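Local structure of putative glucarate dehydratase (Pseudomonas fluorescens, 4IT1) at residues Phe209-Gly217 and Tyr238-Trp248; Tyr266-Met277 and Leu286-Val294. The protein probably dehydrates D-glucarate to 5-dehydro-4-deoxy-D-glucarate, as a magnesium-dependent member of the mandelate racemase/muconate lactonizing enzyme family. All coordinates share one frame; numbering follows the deposited sequence.

Contact 1: Phe209-Gly217 and Tyr238-Trp248. With MG (magnesium ion), chain E; TLA (L(+)-tartaric acid), chain F.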
loop_
_atom_site.group_PDB
_atom_site.type_symbol
_atom_site.label_atom_id
_atom_site.label_comp_id
_atom_site.label_asym_id
_atom_site.label_seq_id
_atom_site.Cartn_x
_atom_site.Cartn_y
_atom_site.Cartn_z
ATOM N N PHE A 209 14.613 -5.738 -27.042
ATOM C CA PHE A 209 14.161 -6.502 -25.877
ATOM C C PHE A 209 15.233 -7.504 -25.438
ATOM O O PHE A 209 15.858 -8.172 -26.276
ATOM C CB PHE A 209 12.844 -7.246 -26.179
ATOM C CG PHE A 209 11.654 -6.343 -26.435
ATOM C CD1 PHE A 209 11.264 -5.391 -25.504
ATOM C CD2 PHE A 209 10.903 -6.474 -27.602
ATOM C CE1 PHE A 209 10.169 -4.567 -25.739
ATOM C CE2 PHE A 209 9.795 -5.664 -27.840
ATOM C CZ PHE A 209 9.430 -4.706 -26.906
ATOM N N LYS A 210 15.435 -7.612 -24.125
ATOM C CA LYS A 210 16.469 -8.497 -23.572
ATOM C C LYS A 210 15.918 -9.804 -22.998
ATOM O O LYS A 210 16.674 -10.635 -22.498
ATOM C CB LYS A 210 17.328 -7.753 -22.541
ATOM C CG LYS A 210 18.283 -6.746 -23.168
ATOM C CD LYS A 210 19.017 -5.914 -22.127
ATOM C CE LYS A 210 19.871 -4.849 -22.797
ATOM N NZ LYS A 210 20.617 -4.026 -21.806
ATOM N N SER A 211 14.600 -9.984 -23.094
ATOM C CA SER A 211 13.934 -11.214 -22.652
ATOM C C SER A 211 12.754 -11.561 -23.556
ATOM O O SER A 211 12.221 -10.695 -24.250
ATOM C CB SER A 211 13.473 -11.082 -21.203
ATOM O OG SER A 211 12.778 -9.868 -21.010
ATOM N N ILE A 212 12.352 -12.831 -23.550
ATOM C CA ILE A 212 11.281 -13.302 -24.435
ATOM C C ILE A 212 10.161 -14.076 -23.707
ATOM O O ILE A 212 10.428 -15.006 -22.924
ATOM C CB ILE A 212 11.841 -14.170 -25.586
ATOM C CG1 ILE A 212 12.945 -13.428 -26.356
ATOM C CG2 ILE A 212 10.727 -14.558 -26.543
ATOM C CD1 ILE A 212 13.822 -14.326 -27.211
ATOM N N LYS A 213 8.913 -13.686 -23.980
ATOM C CA LYS A 213 7.735 -14.458 -23.543
ATOM C C LYS A 213 6.906 -14.970 -24.720
ATOM O O LYS A 213 6.412 -14.176 -25.534
ATOM C CB LYS A 213 6.835 -13.636 -22.610
ATOM C CG LYS A 213 5.584 -14.397 -22.154
ATOM C CD LYS A 213 4.911 -13.738 -20.967
ATOM C CE LYS A 213 5.629 -14.045 -19.660
ATOM N NZ LYS A 213 5.305 -12.991 -18.652
ATOM N N LEU A 214 6.737 -16.288 -24.795
ATOM C CA LEU A 214 5.870 -16.894 -25.807
ATOM C C LEU A 214 4.440 -17.183 -25.301
ATOM O O LEU A 214 4.257 -17.828 -24.261
ATOM C CB LEU A 214 6.502 -18.180 -26.343
ATOM C CG LEU A 214 5.667 -18.964 -27.352
ATOM C CD1 LEU A 214 5.706 -18.310 -28.726
ATOM C CD2 LEU A 214 6.132 -20.410 -27.422
ATOM N N LYS A 215 3.440 -16.712 -26.049
ATOM C CA LYS A 215 2.044 -17.072 -25.797
ATOM C C LYS A 215 1.788 -18.511 -26.227
ATOM O O LYS A 215 1.782 -18.816 -27.422
ATOM C CB LYS A 215 1.086 -16.132 -26.525
ATOM C CG LYS A 215 -0.389 -16.482 -26.325
ATOM C CD LYS A 215 -1.058 -15.621 -25.255
ATOM C CE LYS A 215 -0.565 -15.928 -23.850
ATOM N NZ LYS A 215 -1.073 -14.938 -22.859
ATOM N N ALA A 216 1.569 -19.393 -25.256
ATOM C CA ALA A 216 1.486 -20.828 -25.542
ATOM C C ALA A 216 0.095 -21.437 -25.320
ATOM O O ALA A 216 -0.917 -20.733 -25.382
ATOM C CB ALA A 216 2.548 -21.586 -24.759
ATOM N N GLY A 217 0.060 -22.748 -25.077
ATOM C CA GLY A 217 -1.186 -23.496 -24.955
ATOM C C GLY A 217 -2.085 -23.280 -26.155
ATOM O O GLY A 217 -3.304 -23.154 -26.018
ATOM N N TYR A 238 19.283 -15.014 -23.335
ATOM C CA TYR A 238 17.963 -14.391 -23.325
ATOM C C TYR A 238 17.049 -15.193 -22.392
ATOM O O TYR A 238 16.816 -16.385 -22.626
ATOM C CB TYR A 238 17.388 -14.315 -24.741
ATOM C CG TYR A 238 17.865 -13.113 -25.532
ATOM C CD1 TYR A 238 19.076 -13.146 -26.244
ATOM C CD2 TYR A 238 17.109 -11.941 -25.568
ATOM C CE1 TYR A 238 19.510 -12.043 -26.971
ATOM C CE2 TYR A 238 17.532 -10.834 -26.289
ATOM C CZ TYR A 238 18.730 -10.886 -26.987
ATOM O OH TYR A 238 19.134 -9.779 -27.696
ATOM N N PRO A 239 16.570 -14.561 -21.304
ATOM C CA PRO A 239 15.650 -15.255 -20.399
ATOM C C PRO A 239 14.342 -15.582 -21.128
ATOM O O PRO A 239 13.754 -14.698 -21.770
ATOM C CB PRO A 239 15.412 -14.231 -19.281
ATOM C CG PRO A 239 16.568 -13.286 -19.365
ATOM C CD PRO A 239 16.873 -13.200 -20.830
ATOM N N LEU A 240 13.922 -16.846 -21.055
ATOM C CA LEU A 240 12.722 -17.313 -21.762
ATOM C C LEU A 240 11.575 -17.686 -20.817
ATOM O O LEU A 240 11.787 -18.340 -19.787
ATOM C CB LEU A 240 13.054 -18.497 -22.676
ATOM C CG LEU A 240 14.141 -18.296 -23.739
ATOM C CD1 LEU A 240 14.522 -19.621 -24.386
ATOM C CD2 LEU A 240 13.698 -17.299 -24.795
ATOM N N ARG A 241 10.370 -17.250 -21.184
ATOM C CA ARG A 241 9.140 -17.500 -20.417
ATOM C C ARG A 241 7.990 -17.915 -21.348
ATOM O O ARG A 241 7.983 -17.552 -22.529
ATOM C CB ARG A 241 8.724 -16.235 -19.665
ATOM C CG ARG A 241 9.768 -15.661 -18.732
ATOM C CD ARG A 241 9.745 -14.139 -18.757
ATOM N NE ARG A 241 10.982 -13.592 -18.203
ATOM C CZ ARG A 241 11.421 -12.345 -18.367
ATOM N NH1 ARG A 241 10.735 -11.460 -19.082
ATOM N NH2 ARG A 241 12.566 -11.984 -17.810
ATOM N N ILE A 242 7.020 -18.663 -20.811
ATOM C CA ILE A 242 5.797 -19.023 -21.556
ATOM C C ILE A 242 4.525 -18.837 -20.747
ATOM O O ILE A 242 4.535 -18.971 -19.525
ATOM C CB ILE A 242 5.809 -20.476 -22.074
ATOM C CG1 ILE A 242 6.184 -21.452 -20.953
ATOM C CG2 ILE A 242 6.722 -20.607 -23.278
ATOM C CD1 ILE A 242 5.849 -22.896 -21.247
ATOM N N ASP A 243 3.432 -18.544 -21.451
ATOM C CA ASP A 243 2.102 -18.435 -20.852
ATOM C C ASP A 243 1.125 -19.365 -21.573
ATOM O O ASP A 243 0.498 -18.960 -22.555
ATOM C CB ASP A 243 1.596 -16.987 -20.930
ATOM C CG ASP A 243 0.295 -16.770 -20.158
ATOM O OD1 ASP A 243 -0.280 -17.756 -19.648
ATOM O OD2 ASP A 243 -0.153 -15.604 -20.047
ATOM N N PRO A 244 0.996 -20.621 -21.104
ATOM C CA PRO A 244 0.011 -21.509 -21.734
ATOM C C PRO A 244 -1.443 -21.249 -21.302
ATOM O O PRO A 244 -2.324 -22.028 -21.650
ATOM C CB PRO A 244 0.459 -22.916 -21.296
ATOM C CG PRO A 244 1.822 -22.748 -20.690
ATOM C CD PRO A 244 1.855 -21.349 -20.155
ATOM N N ASN A 245 -1.689 -20.169 -20.560
ATOM C CA ASN A 245 -3.043 -19.800 -20.113
ATOM C C ASN A 245 -3.847 -20.972 -19.527
ATOM O O ASN A 245 -5.016 -21.162 -19.852
ATOM C CB ASN A 245 -3.831 -19.131 -21.247
ATOM C CG ASN A 245 -3.511 -17.663 -21.399
ATOM O OD1 ASN A 245 -3.085 -17.227 -22.462
ATOM N ND2 ASN A 245 -3.731 -16.886 -20.341
ATOM N N GLY A 246 -3.192 -21.756 -18.677
ATOM C CA GLY A 246 -3.811 -22.885 -18.001
ATOM C C GLY A 246 -4.305 -23.978 -18.920
ATOM O O GLY A 246 -5.182 -24.751 -18.540
ATOM N N ASN A 247 -3.744 -24.064 -20.124
ATOM C CA ASN A 247 -4.252 -25.036 -21.091
ATOM C C ASN A 247 -3.570 -26.385 -21.059
ATOM O O ASN A 247 -3.813 -27.225 -21.932
ATOM C CB ASN A 247 -4.271 -24.459 -22.509
ATOM C CG ASN A 247 -5.482 -24.912 -23.302
ATOM O OD1 ASN A 247 -6.476 -25.394 -22.740
ATOM N ND2 ASN A 247 -5.411 -24.756 -24.614
ATOM N N TRP A 248 -2.722 -26.603 -20.056
ATOM C CA TRP A 248 -2.107 -27.921 -19.852
ATOM C C TRP A 248 -2.598 -28.590 -18.579
ATOM O O TRP A 248 -2.621 -27.977 -17.512
ATOM C CB TRP A 248 -0.572 -27.840 -19.786
ATOM C CG TRP A 248 0.109 -27.311 -21.015
ATOM C CD1 TRP A 248 -0.430 -27.166 -22.264
ATOM C CD2 TRP A 248 1.474 -26.892 -21.117
ATOM N NE1 TRP A 248 0.507 -26.662 -23.126
ATOM C CE2 TRP A 248 1.687 -26.488 -22.451
ATOM C CE3 TRP A 248 2.540 -26.812 -20.204
ATOM C CZ2 TRP A 248 2.923 -26.002 -22.901
ATOM C CZ3 TRP A 248 3.765 -26.333 -20.650
ATOM C CH2 TRP A 248 3.946 -25.936 -21.988
HETATM MG MG MG E . -1.262 -14.543 -18.723
HETATM O O1 TLA F . -3.612 -12.788 -21.399
HETATM O O11 TLA F . -5.417 -13.931 -21.711
HETATM C C1 TLA F . -4.585 -13.098 -22.081
HETATM C C2 TLA F . -4.742 -12.457 -23.407
HETATM O O2 TLA F . -6.064 -12.666 -23.818
HETATM C C3 TLA F . -3.843 -13.169 -24.380
HETATM O O3 TLA F . -4.135 -14.551 -24.316
HETATM C C4 TLA F . -4.178 -12.704 -25.749
HETATM O O4 TLA F . -4.378 -11.505 -25.912
HETATM O O41 TLA F . -4.293 -13.539 -26.631
HETATM O O HOH W 1 7.681 -10.905 -19.437
HETATM O O HOH W 2 -2.588 -18.870 -24.503
HETATM O O HOH W 3 -1.777 -16.477 -17.908
HETATM O O HOH W 4 -3.193 -14.456 -19.395
HETATM O O HOH W 5 -0.950 -12.691 -19.660
#
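Lys215 and Asp243 run alongside each other from neighbouring parallel strands into the active site. The lysine, predicted to be a proton acceptor, leaves its strand with CG anti to the backbone N (chi1 179°) and then bends twice, which brings NZ back to Asp243 OD2 at 3.0 Å, a weak hydrogen bond within a salt bridge. Asp243 OD2 also binds the magnesium ion at 2.0 Å. Asn245 crosses the lysine at about a right angle, its OD1 making a weak bond to Lys215 NZ. Asn245 N approaches Asp243 OD1 from above the carboxylate plane, 2.9 Å away, closing an Asx turn. Further back on this face, Ser211 CB sits over one face of the Arg241 guanidinium, whose NH2 bonds Gln265, and Lys213 CE lies 3.8 Å from Arg241 CB. The reverse face is apolar: Ile212 CB lies 3.7 Å from Leu240 CD2. Past the strand ends, Asn247 ND2 donates to Gly217 O at 3.0 Å, while its OD1 accepts from Arg445 N. Helix 221-234 links the two strands in a beta-alpha-beta unit of the barrel and packs on Leu240 and Ile242; strand 163-170 borders 212-215 and strand 266-268 borders 240-243.

Contact 2: Tyr266-Met277 and Leu286-Val294. With MG (magnesium ion), chain E.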
loop_
_atom_site.group_PDB
_atom_site.type_symbol
_atom_site.label_atom_id
_atom_site.label_comp_id
_atom_site.label_asym_id
_atom_site.label_seq_id
_atom_site.Cartn_x
_atom_site.Cartn_y
_atom_site.Cartn_z
ATOM N N TYR A 266 10.875 -18.796 -16.087
ATOM C CA TYR A 266 9.663 -19.186 -15.343
ATOM C C TYR A 266 8.509 -19.626 -16.250
ATOM O O TYR A 266 8.479 -19.291 -17.431
ATOM C CB TYR A 266 9.201 -18.091 -14.354
ATOM C CG TYR A 266 8.660 -16.787 -14.942
ATOM C CD1 TYR A 266 7.461 -16.746 -15.659
ATOM C CD2 TYR A 266 9.318 -15.581 -14.717
ATOM C CE1 TYR A 266 6.957 -15.547 -16.164
ATOM C CE2 TYR A 266 8.822 -14.379 -15.220
ATOM C CZ TYR A 266 7.648 -14.367 -15.944
ATOM O OH TYR A 266 7.165 -13.164 -16.441
ATOM N N TYR A 267 7.574 -20.382 -15.676
ATOM C CA TYR A 267 6.353 -20.805 -16.358
ATOM C C TYR A 267 5.185 -19.994 -15.807
ATOM O O TYR A 267 4.914 -20.028 -14.599
ATOM C CB TYR A 267 6.068 -22.277 -16.083
ATOM C CG TYR A 267 7.091 -23.280 -16.580
ATOM C CD1 TYR A 267 8.353 -23.387 -15.987
ATOM C CD2 TYR A 267 6.771 -24.166 -17.608
ATOM C CE1 TYR A 267 9.277 -24.323 -16.436
ATOM C CE2 TYR A 267 7.682 -25.111 -18.058
ATOM C CZ TYR A 267 8.933 -25.186 -17.475
ATOM O OH TYR A 267 9.833 -26.123 -17.932
ATOM N N GLU A 268 4.503 -19.246 -16.659
ATOM C CA GLU A 268 3.305 -18.508 -16.280
ATOM C C GLU A 268 2.044 -19.332 -16.509
ATOM O O GLU A 268 1.790 -19.717 -17.599
ATOM C CB GLU A 268 3.206 -17.208 -17.072
ATOM C CG GLU A 268 2.071 -16.290 -16.638
ATOM C CD GLU A 268 1.670 -15.244 -17.658
ATOM O OE1 GLU A 268 2.491 -14.829 -18.467
ATOM O OE2 GLU A 268 0.520 -14.811 -17.650
ATOM N N ASP A 269 1.271 -19.602 -15.471
ATOM C CA ASP A 269 -0.018 -20.327 -15.602
ATOM C C ASP A 269 0.044 -21.509 -16.566
ATOM O O ASP A 269 -0.678 -21.533 -17.559
ATOM C CB ASP A 269 -1.135 -19.381 -16.074
ATOM C CG ASP A 269 -1.430 -18.300 -15.076
ATOM O OD1 ASP A 269 -1.570 -18.630 -13.880
ATOM O OD2 ASP A 269 -1.512 -17.117 -15.477
ATOM N N PRO A 270 0.925 -22.485 -16.305
ATOM C CA PRO A 270 0.886 -23.617 -17.228
ATOM C C PRO A 270 -0.347 -24.511 -17.043
ATOM O O PRO A 270 -0.763 -25.182 -17.984
ATOM C CB PRO A 270 2.165 -24.389 -16.893
ATOM C CG PRO A 270 2.522 -23.974 -15.506
ATOM C CD PRO A 270 2.067 -22.554 -15.376
ATOM N N THR A 271 -0.908 -24.512 -15.835
ATOM C CA THR A 271 -1.971 -25.439 -15.445
ATOM C C THR A 271 -3.047 -24.690 -14.635
ATOM O O THR A 271 -2.721 -23.780 -13.877
ATOM C CB THR A 271 -1.371 -26.654 -14.700
ATOM O OG1 THR A 271 -2.271 -27.764 -14.752
ATOM C CG2 THR A 271 -1.021 -26.331 -13.265
ATOM N N PRO A 272 -4.337 -25.041 -14.806
ATOM C CA PRO A 272 -5.354 -24.157 -14.215
ATOM C C PRO A 272 -5.569 -24.335 -12.703
ATOM O O PRO A 272 -5.290 -25.403 -12.157
ATOM C CB PRO A 272 -6.617 -24.510 -14.997
ATOM C CG PRO A 272 -6.427 -25.942 -15.392
ATOM C CD PRO A 272 -4.942 -26.215 -15.464
ATOM N N GLY A 273 -6.027 -23.273 -12.043
ATOM C CA GLY A 273 -6.429 -23.334 -10.636
ATOM C C GLY A 273 -5.328 -23.203 -9.595
ATOM O O GLY A 273 -4.190 -23.633 -9.806
ATOM N N LEU A 274 -5.676 -22.611 -8.455
ATOM C CA LEU A 274 -4.761 -22.531 -7.316
ATOM C C LEU A 274 -4.190 -23.895 -6.902
ATOM O O LEU A 274 -2.987 -24.026 -6.626
ATOM C CB LEU A 274 -5.453 -21.876 -6.123
ATOM C CG LEU A 274 -5.642 -20.364 -6.130
ATOM C CD1 LEU A 274 -6.358 -19.921 -4.856
ATOM C CD2 LEU A 274 -4.303 -19.659 -6.275
ATOM N N GLU A 275 -5.050 -24.911 -6.887
ATOM C CA GLU A 275 -4.653 -26.239 -6.426
ATOM C C GLU A 275 -3.683 -26.910 -7.393
ATOM O O GLU A 275 -2.693 -27.512 -6.965
ATOM C CB GLU A 275 -5.880 -27.124 -6.170
ATOM C CG GLU A 275 -6.785 -26.633 -5.041
ATOM C CD GLU A 275 -7.914 -25.706 -5.499
ATOM O OE1 GLU A 275 -8.956 -25.685 -4.809
ATOM O OE2 GLU A 275 -7.785 -25.003 -6.534
ATOM N N GLY A 276 -3.954 -26.782 -8.691
ATOM C CA GLY A 276 -3.106 -27.369 -9.730
ATOM C C GLY A 276 -1.732 -26.724 -9.787
ATOM O O GLY A 276 -0.713 -27.419 -9.894
ATOM N N MET A 277 -1.708 -25.396 -9.713
ATOM C CA MET A 277 -0.461 -24.631 -9.688
ATOM C C MET A 277 0.399 -25.011 -8.477
ATOM O O MET A 277 1.603 -25.251 -8.615
ATOM C CB MET A 277 -0.747 -23.131 -9.725
ATOM C CG MET A 277 -1.321 -22.649 -11.056
ATOM S SD MET A 277 -0.125 -22.486 -12.410
ATOM C CE MET A 277 0.656 -20.958 -11.896
ATOM N N LEU A 286 9.497 -25.874 -9.697
ATOM C CA LEU A 286 9.585 -24.821 -10.722
ATOM C C LEU A 286 8.975 -23.477 -10.310
ATOM O O LEU A 286 7.996 -23.445 -9.545
ATOM C CB LEU A 286 8.953 -25.293 -12.025
ATOM C CG LEU A 286 9.778 -26.317 -12.804
ATOM C CD1 LEU A 286 8.953 -26.873 -13.953
ATOM C CD2 LEU A 286 11.091 -25.722 -13.301
ATOM N N PRO A 287 9.552 -22.361 -10.815
ATOM C CA PRO A 287 9.007 -21.035 -10.507
ATOM C C PRO A 287 7.760 -20.737 -11.336
ATOM O O PRO A 287 7.842 -20.551 -12.562
ATOM C CB PRO A 287 10.150 -20.069 -10.879
ATOM C CG PRO A 287 11.225 -20.903 -11.519
ATOM C CD PRO A 287 10.684 -22.280 -11.758
ATOM N N LEU A 288 6.610 -20.702 -10.664
ATOM C CA LEU A 288 5.339 -20.462 -11.343
ATOM C C LEU A 288 4.865 -19.034 -11.163
ATOM O O LEU A 288 4.846 -18.497 -10.049
ATOM C CB LEU A 288 4.277 -21.464 -10.903
ATOM C CG LEU A 288 4.664 -22.942 -11.019
ATOM C CD1 LEU A 288 3.523 -23.825 -10.544
ATOM C CD2 LEU A 288 5.080 -23.312 -12.438
ATOM N N ALA A 289 4.502 -18.425 -12.285
ATOM C CA ALA A 289 3.965 -17.076 -12.319
ATOM C C ALA A 289 2.496 -17.161 -12.707
ATOM O O ALA A 289 2.069 -18.159 -13.302
ATOM C CB ALA A 289 4.722 -16.236 -13.338
ATOM N N THR A 290 1.729 -16.120 -12.384
ATOM C CA THR A 290 0.316 -16.094 -12.743
ATOM C C THR A 290 -0.216 -14.700 -13.040
ATOM O O THR A 290 0.217 -13.716 -12.454
ATOM C CB THR A 290 -0.572 -16.708 -11.626
ATOM O OG1 THR A 290 -1.898 -16.931 -12.133
ATOM C CG2 THR A 290 -0.659 -15.788 -10.421
ATOM N N ASN A 291 -1.166 -14.631 -13.959
ATOM C CA ASN A 291 -2.141 -13.549 -13.931
ATOM C C ASN A 291 -3.566 -14.087 -14.142
ATOM O O ASN A 291 -4.417 -13.449 -14.765
ATOM C CB ASN A 291 -1.747 -12.370 -14.841
ATOM C CG ASN A 291 -1.642 -12.731 -16.310
ATOM O OD1 ASN A 291 -1.857 -13.869 -16.731
ATOM N ND2 ASN A 291 -1.306 -11.730 -17.115
ATOM N N MET A 292 -3.798 -15.278 -13.595
ATOM C CA MET A 292 -5.082 -15.975 -13.718
ATOM C C MET A 292 -5.620 -16.399 -12.366
ATOM O O MET A 292 -6.792 -16.172 -12.075
ATOM C CB MET A 292 -4.970 -17.189 -14.638
ATOM C CG MET A 292 -4.992 -16.819 -16.118
ATOM S SD MET A 292 -4.707 -18.212 -17.220
ATOM C CE MET A 292 -6.339 -18.967 -17.262
ATOM N N VAL A 293 -4.764 -17.000 -11.538
ATOM C CA VAL A 293 -5.202 -17.476 -10.231
ATOM C C VAL A 293 -4.983 -16.468 -9.099
ATOM O O VAL A 293 -5.503 -16.640 -7.999
ATOM C CB VAL A 293 -4.635 -18.862 -9.890
ATOM C CG1 VAL A 293 -5.067 -19.865 -10.945
ATOM C CG2 VAL A 293 -3.112 -18.819 -9.765
ATOM N N VAL A 294 -4.216 -15.416 -9.367
ATOM C CA VAL A 294 -4.077 -14.320 -8.412
ATOM C C VAL A 294 -4.293 -13.027 -9.184
ATOM O O VAL A 294 -3.363 -12.493 -9.800
ATOM C CB VAL A 294 -2.702 -14.326 -7.682
ATOM C CG1 VAL A 294 -2.560 -13.116 -6.774
ATOM C CG2 VAL A 294 -2.529 -15.590 -6.863
HETATM MG MG MG E . -1.262 -14.543 -18.723
HETATM O O HOH W 3 -1.777 -16.477 -17.908
HETATM O O HOH W 5 -0.950 -12.691 -19.660
HETATM O O HOH W 4 -3.193 -14.456 -19.395
#
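Thr290 OG1 is gripped by three groups: it donates to Asp269 OD1 across the contact, and it accepts from the backbone N of Met292 and of Val293, each 2.9 Å from OG1, as an ST turn and ST motif. The modelled separation of Thr290 OG1 and Asp269 OD1, 2.5 Å, is unusually short and its exact value doubtful. The hydroxyl stands anti to its own backbone N (chi1 -167°), beside the carbonyl carbon and facing the chain that follows. Asn291 N reaches Asp269 OD2 at 2.9 Å on the syn side, and a magnesium-bound water donates to the same oxygen. The carboxylate is thereby held at both oxygens and probably helps position that water, through which it reaches the ion without binding it directly here. Glu268 extends to the magnesium ion, OE2 at 2.1 Å, and Asn291 OD1 binds it at 2.2 Å, with carboxylate and amide planes 80° apart. Behind the site, Met277 curls back so that its CE lies 3.8 Å from Leu288 CB. Leu274 CD2 passes Val293 CB, the two side chains running antiparallel, and Leu286 CD1 lies 3.6 Å from Tyr267 CE1. The parallel strands 266-268 and 288-290 are joined through helix 274-284, a beta-alpha-beta unit of the barrel. Strand 311-314 continues the sheet beyond 288-290, helix 250-260 packs on Tyr267 and Leu286, and helix 297-306 meets Leu274.

Contacts 1 and 2 follow one another along the chain as successive beta-alpha-beta units, with helix 250-260 between them, and their centres lie about 12 Å apart. Both belong to the same barrel sheet, where strand 240-243 of contact 1 is the direct neighbour of strand 266-268 of contact 2. At the C-terminal ends of the strands they meet at one magnesium ion: Asp243 comes from contact 1, Glu268 and Asn291 from contact 2, and three waters complete the six ligands. The metal thus bridges consecutive units, as in other enolase-superfamily enzymes, and Lys215, predicted to be a proton acceptor, lies nearby, beside a tartrate that probably came from the crystallisation liquor.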